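Long-range contacts in hydrogenase maturation factor (Thermoanaerobacter tengcongensis, PDB 3VTI), which probably makes the cyanide ligands of [NiFe]-hydrogenase by ATP-dependent dehydration of the carbamoyl group that HypF transfers to it: residues T34-V39 against F121-G126; N181-K186 against E267-H272; Y261-L266 against A278-E283. All blocks are in the same frame, centred on the assembly; numbering follows the deposited sequence.

Contact 1. Residues T34-V39 against F121-G126; sequences TDSFTV and FINTSG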
ATOM      1  N   THR C  34      16.099   1.326   1.878  1.00 39.42           N
ATOM      2  CA  THR C  34      14.776   0.822   1.561  1.00 39.18           C
ATOM      3  C   THR C  34      13.852   1.962   1.167  1.00 38.11           C
ATOM      4  O   THR C  34      13.981   3.058   1.682  1.00 38.37           O
ATOM      5  CB  THR C  34      14.155  -0.005   2.714  1.00 40.35           C
ATOM      6  OG1 THR C  34      12.935  -0.608   2.257  1.00 40.67           O
ATOM      7  CG2 THR C  34      13.867   0.867   3.937  1.00 40.57           C
ATOM      8  N   ASP C  35      12.936   1.695   0.245  0.70 37.28           N
ATOM      9  CA  ASP C  35      11.914   2.665  -0.126  0.70 36.67           C
ATOM     10  C   ASP C  35      10.628   1.989  -0.596  0.70 36.96           C
ATOM     11  O   ASP C  35      10.659   0.962  -1.262  0.70 36.25           O
ATOM     12  CB  ASP C  35      12.430   3.609  -1.211  0.70 35.70           C
ATOM     13  CG  ASP C  35      11.754   4.967  -1.168  0.70 35.80           C
ATOM     14  OD1 ASP C  35      10.964   5.203  -0.239  0.70 36.04           O
ATOM     15  OD2 ASP C  35      12.021   5.810  -2.050  0.70 36.47           O
ATOM     16  N   SER C  36       9.498   2.582  -0.229  1.00 38.00           N
ATOM     17  CA  SER C  36       8.192   2.155  -0.735  1.00 39.34           C
ATOM     18  C   SER C  36       7.774   3.070  -1.874  1.00 39.50           C
ATOM     19  O   SER C  36       8.224   4.217  -1.952  1.00 39.25           O
ATOM     20  CB  SER C  36       7.132   2.169   0.367  1.00 40.11           C
ATOM     21  OG  SER C  36       7.377   1.152   1.320  1.00 41.02           O
ATOM     22  N   PHE C  37       6.924   2.553  -2.755  1.00 40.45           N
ATOM     23  CA  PHE C  37       6.513   3.273  -3.953  1.00 41.14           C
ATOM     24  C   PHE C  37       5.002   3.193  -4.138  1.00 43.07           C
ATOM     25  O   PHE C  37       4.438   2.113  -4.339  1.00 44.12           O
ATOM     26  CB  PHE C  37       7.271   2.730  -5.161  1.00 40.64           C
ATOM     27  CG  PHE C  37       8.753   2.957  -5.072  1.00 39.89           C
ATOM     28  CD1 PHE C  37       9.331   4.082  -5.657  1.00 39.00           C
ATOM     29  CD2 PHE C  37       9.565   2.072  -4.363  1.00 39.39           C
ATOM     30  CE1 PHE C  37      10.685   4.319  -5.557  1.00 37.82           C
ATOM     31  CE2 PHE C  37      10.923   2.303  -4.257  1.00 39.37           C
ATOM     32  CZ  PHE C  37      11.488   3.429  -4.858  1.00 38.42           C
ATOM     33  N   THR C  38       4.355   4.348  -4.048  1.00 43.90           N
ATOM     34  CA  THR C  38       2.903   4.422  -3.923  1.00 46.06           C
ATOM     35  C   THR C  38       2.298   5.358  -4.976  1.00 46.95           C
ATOM     36  O   THR C  38       1.173   5.819  -4.839  1.00 48.66           O
ATOM     37  CB  THR C  38       2.509   4.910  -2.513  1.00 46.61           C
ATOM     38  OG1 THR C  38       3.136   6.171  -2.260  1.00 46.83           O
ATOM     39  CG2 THR C  38       2.963   3.925  -1.448  1.00 46.36           C
ATOM     40  N   VAL C  39       3.061   5.613  -6.033  1.00 46.53           N
ATOM     41  CA  VAL C  39       2.685   6.539  -7.096  1.00 47.02           C
ATOM     42  C   VAL C  39       1.368   6.144  -7.796  1.00 48.88           C
ATOM     43  O   VAL C  39       1.160   4.981  -8.131  1.00 48.96           O
ATOM     44  CB  VAL C  39       3.837   6.649  -8.133  1.00 45.75           C
ATOM     45  CG1 VAL C  39       4.014   5.331  -8.896  1.00 46.05           C
ATOM     46  CG2 VAL C  39       3.609   7.799  -9.099  1.00 46.41           C
ATOM     47  N   PHE C 121       1.145  -1.613  -4.304  1.00 49.10           N
ATOM     48  CA  PHE C 121       2.341  -0.929  -3.793  1.00 47.59           C
ATOM     49  C   PHE C 121       3.548  -1.842  -3.910  1.00 46.69           C
ATOM     50  O   PHE C 121       3.418  -3.068  -3.869  1.00 47.77           O
ATOM     51  CB  PHE C 121       2.187  -0.492  -2.330  1.00 47.86           C
ATOM     52  CG  PHE C 121       1.058   0.470  -2.091  1.00 49.72           C
ATOM     53  CD1 PHE C 121       0.786   1.494  -2.992  1.00 50.25           C
ATOM     54  CD2 PHE C 121       0.283   0.369  -0.950  1.00 51.22           C
ATOM     55  CE1 PHE C 121      -0.246   2.377  -2.773  1.00 51.73           C
ATOM     56  CE2 PHE C 121      -0.754   1.253  -0.721  1.00 52.55           C
ATOM     57  CZ  PHE C 121      -1.024   2.254  -1.632  1.00 53.11           C
ATOM     58  N   ILE C 122       4.722  -1.237  -4.056  1.00 45.10           N
ATOM     59  CA  ILE C 122       5.964  -1.981  -4.120  1.00 44.13           C
ATOM     60  C   ILE C 122       7.011  -1.378  -3.182  1.00 43.29           C
ATOM     61  O   ILE C 122       7.216  -0.157  -3.157  1.00 42.97           O
ATOM     62  CB  ILE C 122       6.511  -2.048  -5.568  1.00 43.68           C
ATOM     63  CG1 ILE C 122       5.465  -2.673  -6.503  1.00 45.25           C
ATOM     64  CG2 ILE C 122       7.802  -2.854  -5.626  1.00 42.45           C
ATOM     65  CD1 ILE C 122       5.642  -2.314  -7.971  1.00 45.48           C
ATOM     66  N   ASN C 123       7.667  -2.239  -2.411  1.00 43.05           N
ATOM     67  CA  ASN C 123       8.839  -1.840  -1.659  1.00 42.17           C
ATOM     68  C   ASN C 123      10.088  -2.509  -2.203  1.00 41.94           C
ATOM     69  O   ASN C 123      10.075  -3.699  -2.516  1.00 43.20           O
ATOM     70  CB  ASN C 123       8.684  -2.154  -0.170  1.00 42.74           C
ATOM     71  CG  ASN C 123       9.910  -1.745   0.634  1.00 42.52           C
ATOM     72  OD1 ASN C 123      10.941  -2.418   0.601  1.00 41.47           O
ATOM     73  ND2 ASN C 123       9.815  -0.618   1.331  1.00 43.21           N
ATOM     74  N   THR C 124      11.169  -1.751  -2.307  1.00 40.78           N
ATOM     75  CA  THR C 124      12.445  -2.329  -2.673  1.00 40.80           C
ATOM     76  C   THR C 124      13.501  -1.950  -1.655  1.00 40.90           C
ATOM     77  O   THR C 124      13.515  -0.810  -1.162  1.00 40.57           O
ATOM     78  CB  THR C 124      12.913  -1.892  -4.089  1.00 40.29           C
ATOM     79  OG1 THR C 124      12.799  -0.473  -4.231  1.00 39.23           O
ATOM     80  CG2 THR C 124      12.078  -2.558  -5.155  1.00 40.77           C
ATOM     81  N   SER C 125      14.368  -2.906  -1.322  1.00 41.24           N
ATOM     82  CA  SER C 125      15.583  -2.603  -0.561  1.00 41.67           C
ATOM     83  C   SER C 125      16.804  -2.881  -1.418  1.00 41.59           C
ATOM     84  O   SER C 125      16.735  -3.656  -2.379  1.00 41.79           O
ATOM     85  CB  SER C 125      15.653  -3.409   0.734  1.00 42.57           C
ATOM     86  OG  SER C 125      14.473  -3.226   1.499  1.00 44.49           O
ATOM     87  N   GLY C 126      17.924  -2.261  -1.069  1.00 41.37           N
ATOM     88  CA  GLY C 126      19.112  -2.369  -1.888  1.00 41.67           C
ATOM     89  C   GLY C 126      20.378  -2.518  -1.085  1.00 42.77           C
ATOM     90  O   GLY C 126      20.493  -1.958   0.008  1.00 43.07           O
TER
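Antiparallel pairing in the N-terminal domain sheet puts strand 30-37 beside strand 120-130, with Asp-35 opposite Thr-124 and Phe-37 opposite Ile-122 as the hydrogen-bonded pairs. Asp-35 N gives to Thr-124 O at 2.9 Å, and Thr-124 N returns the bond to Asp-35 O. Phe-37 N reaches Ile-122 O at 2.8 Å, while the bond back from Ile-122 N to Phe-37 O is weak.

The sheet face that carries Thr-34, Ser-36, Asn-123 and Ser-125 is polar, and there the Asn-123 side chain crosses that of Thr-34 at about a right angle. With CG anti to the backbone N (chi1 180°), its amide leans over strand 30-37 and ND2 spends its two N-H groups on two hydroxyls: Ser-36 OG at 3.0 Å, nearly straight, and Thr-34 OG1 at 3.3 Å, more bent. Both oxygens lie within a few degrees of the amide plane, which should fix the rotation of the group. Thr-34 OG1 is also hydrogen-bonded to Ser-125 OG, 3.1 Å away, and Ser-125 OG goes on to Ser-125 OG of the second subunit.

On the other face, the Phe-37 ring sits beside Thr-124, with Ile-122 O at the ring edge; Thr-124 OG1 is held by Thr-57 and Ala-53 O of helix 49-60. Where strand 30-37 ends, Thr-38 lays CG2 over one face of the Phe-121 ring in a CH-pi contact, 3.9 Å from CG2 to the ring centroid.

The Asn-123 face packs on the second subunit, whereas Phe-37, Ile-122 and Thr-124 pack on helices. Asp-35, on the helix face and about 6 Å from the bound magnesium ion, nevertheless salt-bridges Lys-110 of the second subunit, consistent with the dimer-forming beta-sheet of the PurM-like N-terminal domain.

Contact 2. Residues N181-K186 against E267-H272; sequences NGLIEK and EIMKSH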
ATOM      1  N   ASN C 181      23.445   5.002 -11.129  1.00 43.26           N
ATOM      2  CA  ASN C 181      24.643   4.373 -10.595  1.00 44.01           C
ATOM      3  C   ASN C 181      25.824   4.418 -11.569  1.00 45.15           C
ATOM      4  O   ASN C 181      26.971   4.463 -11.129  1.00 46.42           O
ATOM      5  CB  ASN C 181      24.352   2.945 -10.151  1.00 43.96           C
ATOM      6  CG  ASN C 181      23.898   2.064 -11.286  1.00 44.55           C
ATOM      7  OD1 ASN C 181      23.064   2.457 -12.103  1.00 44.06           O
ATOM      8  ND2 ASN C 181      24.445   0.856 -11.344  1.00 45.43           N
ATOM      9  N   GLY C 182      25.533   4.417 -12.874  1.00 45.15           N
ATOM     10  CA  GLY C 182      26.548   4.560 -13.917  1.00 46.40           C
ATOM     11  C   GLY C 182      27.196   5.936 -13.900  1.00 46.95           C
ATOM     12  O   GLY C 182      28.427   6.057 -13.971  1.00 48.55           O
ATOM     13  N   LEU C 183      26.367   6.975 -13.792  1.00 45.62           N
ATOM     14  CA  LEU C 183      26.839   8.345 -13.684  1.00 45.63           C
ATOM     15  C   LEU C 183      27.642   8.566 -12.392  1.00 45.64           C
ATOM     16  O   LEU C 183      28.706   9.200 -12.404  1.00 46.61           O
ATOM     17  CB  LEU C 183      25.655   9.311 -13.773  1.00 44.86           C
ATOM     18  CG  LEU C 183      25.867  10.818 -13.607  1.00 44.54           C
ATOM     19  CD1 LEU C 183      24.978  11.589 -14.545  1.00 45.03           C
ATOM     20  CD2 LEU C 183      25.581  11.227 -12.191  1.00 43.38           C
ATOM     21  N   ILE C 184      27.123   8.040 -11.289  1.00 44.48           N
ATOM     22  CA  ILE C 184      27.793   8.119  -9.993  1.00 44.56           C
ATOM     23  C   ILE C 184      29.152   7.392 -10.016  1.00 46.62           C
ATOM     24  O   ILE C 184      30.153   7.902  -9.498  1.00 47.20           O
ATOM     25  CB  ILE C 184      26.846   7.630  -8.865  1.00 43.14           C
ATOM     26  CG1 ILE C 184      25.690   8.630  -8.704  1.00 41.93           C
ATOM     27  CG2 ILE C 184      27.579   7.473  -7.550  1.00 42.74           C
ATOM     28  CD1 ILE C 184      24.501   8.129  -7.878  1.00 41.01           C
ATOM     29  N   GLU C 185      29.196   6.227 -10.657  1.00 47.67           N
ATOM     30  CA  GLU C 185      30.450   5.499 -10.828  1.00 50.35           C
ATOM     31  C   GLU C 185      31.541   6.369 -11.493  1.00 51.99           C
ATOM     32  O   GLU C 185      32.713   6.320 -11.098  1.00 53.32           O
ATOM     33  CB  GLU C 185      30.221   4.206 -11.626  1.00 50.96           C
ATOM     34  CG  GLU C 185      31.481   3.332 -11.791  1.00 54.61           C
ATOM     35  CD  GLU C 185      31.224   2.062 -12.599  1.00 58.24           C
ATOM     36  OE1 GLU C 185      30.778   1.045 -12.011  1.00 59.08           O
ATOM     37  OE2 GLU C 185      31.466   2.086 -13.824  1.00 59.68           O
ATOM     38  N   LYS C 186      31.157   7.159 -12.493  1.00 52.01           N
ATOM     39  CA  LYS C 186      32.118   8.035 -13.182  1.00 54.01           C
ATOM     40  C   LYS C 186      32.495   9.239 -12.322  1.00 53.42           C
ATOM     41  O   LYS C 186      33.589   9.775 -12.454  1.00 55.49           O
ATOM     42  CB  LYS C 186      31.599   8.497 -14.555  1.00 54.33           C
ATOM     43  CG  LYS C 186      31.403   7.376 -15.567  1.00 56.99           C
ATOM     44  CD  LYS C 186      30.794   7.896 -16.869  1.00 60.77           C
ATOM     45  CE  LYS C 186      31.866   8.426 -17.823  1.00 63.95           C
ATOM     46  NZ  LYS C 186      31.295   9.371 -18.831  1.00 65.30           N
ATOM     47  N   GLU C 267      32.177  17.985 -16.334  1.00 54.90           N
ATOM     48  CA  GLU C 267      32.513  17.350 -17.573  1.00 56.78           C
ATOM     49  C   GLU C 267      32.328  15.849 -17.508  1.00 55.70           C
ATOM     50  O   GLU C 267      31.969  15.246 -18.483  1.00 55.82           O
ATOM     51  CB  GLU C 267      33.899  17.781 -18.058  1.00 59.41           C
ATOM     52  CG  GLU C 267      35.052  17.001 -17.529  1.00 62.71           C
ATOM     53  CD  GLU C 267      35.553  15.971 -18.509  1.00 67.22           C
ATOM     54  OE1 GLU C 267      35.646  16.308 -19.696  1.00 69.78           O
ATOM     55  OE2 GLU C 267      35.850  14.829 -18.100  1.00 66.42           O
ATOM     56  N   ILE C 268      32.517  15.267 -16.338  1.00 54.77           N
ATOM     57  CA  ILE C 268      32.232  13.855 -16.136  1.00 53.72           C
ATOM     58  C   ILE C 268      30.752  13.578 -16.352  1.00 52.32           C
ATOM     59  O   ILE C 268      30.392  12.575 -16.971  1.00 52.52           O
ATOM     60  CB  ILE C 268      32.684  13.368 -14.730  1.00 53.45           C
ATOM     61  CG1 ILE C 268      34.198  13.132 -14.700  1.00 54.58           C
ATOM     62  CG2 ILE C 268      31.934  12.087 -14.311  1.00 51.01           C
ATOM     63  CD1 ILE C 268      34.787  13.087 -13.301  1.00 54.26           C
ATOM     64  N   MET C 269      29.901  14.471 -15.852  1.00 51.27           N
ATOM     65  CA  MET C 269      28.462  14.328 -16.032  1.00 49.72           C
ATOM     66  C   MET C 269      28.061  14.584 -17.472  1.00 50.63           C
ATOM     67  O   MET C 269      27.367  13.770 -18.059  1.00 50.24           O
ATOM     68  CB  MET C 269      27.683  15.232 -15.075  1.00 48.39           C
ATOM     69  CG  MET C 269      27.669  14.712 -13.664  1.00 47.17           C
ATOM     70  SD  MET C 269      26.638  15.660 -12.534  1.00 47.56           S
ATOM     71  CE  MET C 269      27.697  17.056 -12.184  1.00 46.16           C
ATOM     72  N   LYS C 270      28.523  15.693 -18.048  1.00 52.25           N
ATOM     73  CA  LYS C 270      28.140  16.067 -19.421  1.00 53.77           C
ATOM     74  C   LYS C 270      28.504  15.037 -20.496  1.00 54.90           C
ATOM     75  O   LYS C 270      27.970  15.074 -21.604  1.00 55.57           O
ATOM     76  CB  LYS C 270      28.689  17.450 -19.798  1.00 55.27           C
ATOM     77  CG  LYS C 270      27.812  18.599 -19.312  1.00 55.48           C
ATOM     78  CD  LYS C 270      28.019  19.870 -20.127  1.00 57.86           C
ATOM     79  CE  LYS C 270      27.019  20.961 -19.721  1.00 58.10           C
ATOM     80  NZ  LYS C 270      25.571  20.569 -19.886  1.00 55.53           N
ATOM     81  N   SER C 271      29.413  14.125 -20.162  1.00 55.35           N
ATOM     82  CA  SER C 271      29.847  13.102 -21.101  1.00 56.79           C
ATOM     83  C   SER C 271      29.129  11.779 -20.818  1.00 55.31           C
ATOM     84  O   SER C 271      29.507  10.731 -21.351  1.00 56.27           O
ATOM     85  CB  SER C 271      31.363  12.926 -21.019  1.00 58.45           C
ATOM     86  OG  SER C 271      31.710  12.290 -19.799  1.00 58.82           O
ATOM     87  N   HIS C 272      28.096  11.838 -19.979  1.00 53.11           N
ATOM     88  CA  HIS C 272      27.280  10.674 -19.643  1.00 51.69           C
ATOM     89  C   HIS C 272      25.836  10.898 -20.081  1.00 51.19           C
ATOM     90  O   HIS C 272      25.293  11.993 -19.919  1.00 50.88           O
ATOM     91  CB  HIS C 272      27.349  10.389 -18.146  1.00 50.11           C
ATOM     92  CG  HIS C 272      26.676   9.115 -17.736  1.00 48.88           C
ATOM     93  ND1 HIS C 272      25.311   9.006 -17.597  1.00 46.33           N
ATOM     94  CD2 HIS C 272      27.183   7.899 -17.426  1.00 48.71           C
ATOM     95  CE1 HIS C 272      25.005   7.775 -17.225  1.00 45.02           C
ATOM     96  NE2 HIS C 272      26.124   7.086 -17.114  1.00 46.52           N
TER
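Ser-271 OG is held by two bonds: Lys-186 NZ donates to it across the contact at 3.1 Å, and the hydroxyl itself donates to Ile-268 O, three residues back. That second bond meets the carbonyl from above its plane, as the helix 262-270 runs out.

Lys-186 gets there by a bend at chi3 (86°), which carries the chain past His-272; its CD lies at the edge of the imidazole, 3.7 Å from His-272 CD2. Nearer the backbone, Lys-186 CB rests on Ile-268 CG2 at 3.6 Å.

The His-272 ring lies against the first turn of the other helix. Leu-183 CB stands over its face, 3.8 Å from the centroid and almost on the ring normal, while Leu-183 CD1 reaches on to Met-269 CG at 4.2 Å. The ring's ND1 is hydrogen-bonded to Tyr-274 N just beyond, a bond that would help fix how the imidazole is turned.

Since Asn-181 of the same short helix also touches strand 66-78, the C-terminal end of helix 262-270 docks here on a helix lying at the junction of the two AIR synthase-like domains.

Contact 3. Residues Y261-L266 against A278-E283; sequences YAEKAL and AEIIGE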
ATOM      1  N   TYR C 261      37.608  20.718  -8.076  1.00 62.61           N
ATOM      2  CA  TYR C 261      37.182  19.553  -8.856  1.00 60.54           C
ATOM      3  C   TYR C 261      35.827  19.719  -9.533  1.00 58.28           C
ATOM      4  O   TYR C 261      35.366  18.813 -10.234  1.00 56.84           O
ATOM      5  CB  TYR C 261      37.227  18.285  -7.995  1.00 59.55           C
ATOM      6  CG  TYR C 261      38.625  17.946  -7.544  1.00 61.50           C
ATOM      7  CD1 TYR C 261      39.408  17.039  -8.255  1.00 62.30           C
ATOM      8  CD2 TYR C 261      39.182  18.560  -6.420  1.00 62.92           C
ATOM      9  CE1 TYR C 261      40.708  16.743  -7.846  1.00 64.23           C
ATOM     10  CE2 TYR C 261      40.466  18.270  -6.004  1.00 64.24           C
ATOM     11  CZ  TYR C 261      41.222  17.362  -6.718  1.00 65.31           C
ATOM     12  OH  TYR C 261      42.492  17.077  -6.293  1.00 67.87           O
ATOM     13  N   ALA C 262      35.219  20.889  -9.349  1.00 58.01           N
ATOM     14  CA  ALA C 262      33.888  21.175  -9.887  1.00 56.67           C
ATOM     15  C   ALA C 262      33.818  21.116 -11.409  1.00 56.98           C
ATOM     16  O   ALA C 262      32.871  20.561 -11.968  1.00 55.36           O
ATOM     17  CB  ALA C 262      33.388  22.520  -9.379  1.00 57.15           C
ATOM     18  N   GLU C 263      34.812  21.700 -12.070  1.00 59.48           N
ATOM     19  CA  GLU C 263      34.893  21.671 -13.528  1.00 60.76           C
ATOM     20  C   GLU C 263      34.983  20.233 -14.049  1.00 59.89           C
ATOM     21  O   GLU C 263      34.342  19.879 -15.047  1.00 59.15           O
ATOM     22  CB  GLU C 263      36.069  22.528 -14.046  1.00 63.75           C
ATOM     23  CG  GLU C 263      35.905  24.066 -13.868  1.00 67.02           C
ATOM     24  CD  GLU C 263      34.518  24.606 -14.297  1.00 68.98           C
ATOM     25  OE1 GLU C 263      33.971  24.150 -15.332  1.00 68.64           O
ATOM     26  OE2 GLU C 263      33.973  25.501 -13.600  1.00 70.30           O
ATOM     27  N   LYS C 264      35.767  19.406 -13.356  1.00 60.14           N
ATOM     28  CA  LYS C 264      35.931  18.005 -13.724  1.00 59.74           C
ATOM     29  C   LYS C 264      34.651  17.229 -13.509  1.00 57.08           C
ATOM     30  O   LYS C 264      34.318  16.360 -14.306  1.00 57.09           O
ATOM     31  CB  LYS C 264      37.075  17.357 -12.942  1.00 60.96           C
ATOM     32  CG  LYS C 264      38.464  17.789 -13.425  1.00 64.62           C
ATOM     33  CD  LYS C 264      39.574  17.320 -12.479  1.00 66.34           C
ATOM     34  CE  LYS C 264      40.778  18.270 -12.484  1.00 69.84           C
ATOM     35  NZ  LYS C 264      41.396  18.392 -13.836  1.00 71.81           N
ATOM     36  N   ALA C 265      33.928  17.554 -12.439  1.00 55.38           N
ATOM     37  CA  ALA C 265      32.672  16.885 -12.113  1.00 52.73           C
ATOM     38  C   ALA C 265      31.587  17.183 -13.143  1.00 51.86           C
ATOM     39  O   ALA C 265      30.782  16.313 -13.474  1.00 50.51           O
ATOM     40  CB  ALA C 265      32.207  17.280 -10.726  1.00 51.84           C
ATOM     41  N   LEU C 266      31.577  18.416 -13.646  1.00 52.80           N
ATOM     42  CA  LEU C 266      30.635  18.822 -14.685  1.00 52.38           C
ATOM     43  C   LEU C 266      30.920  18.090 -15.987  1.00 53.00           C
ATOM     44  O   LEU C 266      30.012  17.584 -16.644  1.00 52.03           O
ATOM     45  CB  LEU C 266      30.710  20.331 -14.909  1.00 53.35           C
ATOM     46  CG  LEU C 266      29.670  20.883 -15.884  1.00 52.97           C
ATOM     47  CD1 LEU C 266      28.263  20.730 -15.311  1.00 50.00           C
ATOM     48  CD2 LEU C 266      29.973  22.331 -16.210  1.00 53.57           C
ATOM     49  N   ALA C 278      23.584  18.846 -17.211  1.00 47.46           N
ATOM     50  CA  ALA C 278      24.184  19.190 -15.919  1.00 46.86           C
ATOM     51  C   ALA C 278      24.655  20.633 -15.867  1.00 48.14           C
ATOM     52  O   ALA C 278      25.112  21.185 -16.871  1.00 49.45           O
ATOM     53  CB  ALA C 278      25.328  18.257 -15.594  1.00 46.69           C
ATOM     54  N   GLU C 279      24.529  21.231 -14.685  1.00 48.01           N
ATOM     55  CA  GLU C 279      25.012  22.584 -14.424  1.00 49.39           C
ATOM     56  C   GLU C 279      25.582  22.731 -13.013  1.00 48.96           C
ATOM     57  O   GLU C 279      25.099  22.116 -12.061  1.00 47.52           O
ATOM     58  CB  GLU C 279      23.886  23.619 -14.611  1.00 50.03           C
ATOM     59  CG  GLU C 279      23.203  23.644 -15.990  1.00 52.23           C
ATOM     60  CD  GLU C 279      23.984  24.406 -17.069  1.00 56.64           C
ATOM     61  OE1 GLU C 279      23.381  24.664 -18.139  1.00 58.53           O
ATOM     62  OE2 GLU C 279      25.179  24.749 -16.860  1.00 57.72           O
ATOM     63  N   ILE C 280      26.629  23.547 -12.904  1.00 50.50           N
ATOM     64  CA  ILE C 280      27.041  24.160 -11.653  1.00 50.67           C
ATOM     65  C   ILE C 280      25.915  25.129 -11.290  1.00 50.92           C
ATOM     66  O   ILE C 280      25.588  26.018 -12.080  1.00 51.73           O
ATOM     67  CB  ILE C 280      28.370  24.946 -11.847  1.00 52.93           C
ATOM     68  CG1 ILE C 280      29.518  23.989 -12.218  1.00 53.35           C
ATOM     69  CG2 ILE C 280      28.703  25.803 -10.612  1.00 52.99           C
ATOM     70  CD1 ILE C 280      30.837  24.671 -12.528  1.00 53.61           C
ATOM     71  N   ILE C 281      25.315  24.954 -10.114  1.00 50.17           N
ATOM     72  CA  ILE C 281      24.148  25.762  -9.735  1.00 50.86           C
ATOM     73  C   ILE C 281      24.340  26.672  -8.512  1.00 52.81           C
ATOM     74  O   ILE C 281      23.559  27.599  -8.308  1.00 53.52           O
ATOM     75  CB  ILE C 281      22.865  24.904  -9.544  1.00 48.95           C
ATOM     76  CG1 ILE C 281      23.068  23.856  -8.444  1.00 47.26           C
ATOM     77  CG2 ILE C 281      22.437  24.271 -10.874  1.00 48.10           C
ATOM     78  CD1 ILE C 281      21.789  23.277  -7.884  1.00 44.99           C
ATOM     79  N   GLY C 282      25.369  26.415  -7.710  1.00 53.87           N
ATOM     80  CA  GLY C 282      25.572  27.188  -6.501  1.00 55.86           C
ATOM     81  C   GLY C 282      26.846  26.913  -5.735  1.00 57.62           C
ATOM     82  O   GLY C 282      27.778  26.286  -6.250  1.00 57.62           O
ATOM     83  N   GLU C 283      26.867  27.397  -4.492  1.00 59.44           N
ATOM     84  CA  GLU C 283      28.039  27.360  -3.618  1.00 61.54           C
ATOM     85  C   GLU C 283      27.587  27.187  -2.165  1.00 61.74           C
ATOM     86  O   GLU C 283      26.571  27.741  -1.752  1.00 61.69           O
ATOM     87  CB  GLU C 283      28.875  28.653  -3.767  1.00 64.11           C
ATOM     88  CG  GLU C 283      30.287  28.557  -3.191  1.00 67.02           C
ATOM     89  CD  GLU C 283      31.095  29.859  -3.277  1.00 72.30           C
ATOM     90  OE1 GLU C 283      30.690  30.873  -2.658  1.00 75.03           O
ATOM     91  OE2 GLU C 283      32.162  29.858  -3.935  1.00 72.86           O
TER
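Leu-266 makes the closely packed half of this contact, and Glu-263 the solvent-facing half. Leu-266 points toward strand 279-285 with CG anti to its own backbone N (chi1 -174°), and this sends the isobutyl end across to the start of the strand. There CD1 does most of the touching. It meets the methyl of Ala-278, 3.8 Å from CD1 to CB, and lies 3.5 Å from Ala-278 O, so it covers the backbone as well as the side chain at the point where the loop passes into the strand. The other branch, CD2, turns to Ile-280 and comes no closer than 4.3 Å to its CG1. Beneath the helix the apolar layer carries on into strand 146-149, where Leu-266 reaches Leu-148 and both Ala-262 and Ile-280 reach Ile-146.

One turn earlier along the helix the fit is looser. Glu-263 is exposed and its CB is directed away from the strand, yet a bend at chi2 (-46°) brings the carboxylate back to Ile-280, the two side chains crossing at about a right angle. OE2 ends 3.4 Å from Ile-280 CD1, a carboxylate oxygen against a methyl, and no hydrogen bond joins the two segments anywhere.

The axes of residues 262-266 and 279-283 approach to 9.0 Å, their directions 133° apart. Farther along the strand, Ile-281 and Gly-282 both face Val-147, forming a classic beta bulge away from the helix contact. Taken with strand 254-257 before it, helix 262-270 connects two parallel strands of the C-terminal sheet, with strand 146-149 running antiparallel between them: a beta-alpha-beta crossover whose helix covers the strand it passes over.

How the contacts relate
Contact 1 closes first along the chain and belongs to the N-terminal domain sheet; contacts 2 and 3 come later, both in the C-terminal domain, with their segments alternating in sequence. The centre of contact 1 lies 25 Å from that of contact 2 and 31 Å from that of contact 3, on the opposite side of the chain's centre from contact 3. The centres of contacts 2 and 3 are about 12 Å apart because both use helix 262-270: its first turns pack on strand 279-285, its last on helix 181-187. They also touch directly, Met-269 lying against Ala-278. One helix thus links the C-terminal sheet to the domain junction, while contact 1 serves the subunit interface near the magnesium ion.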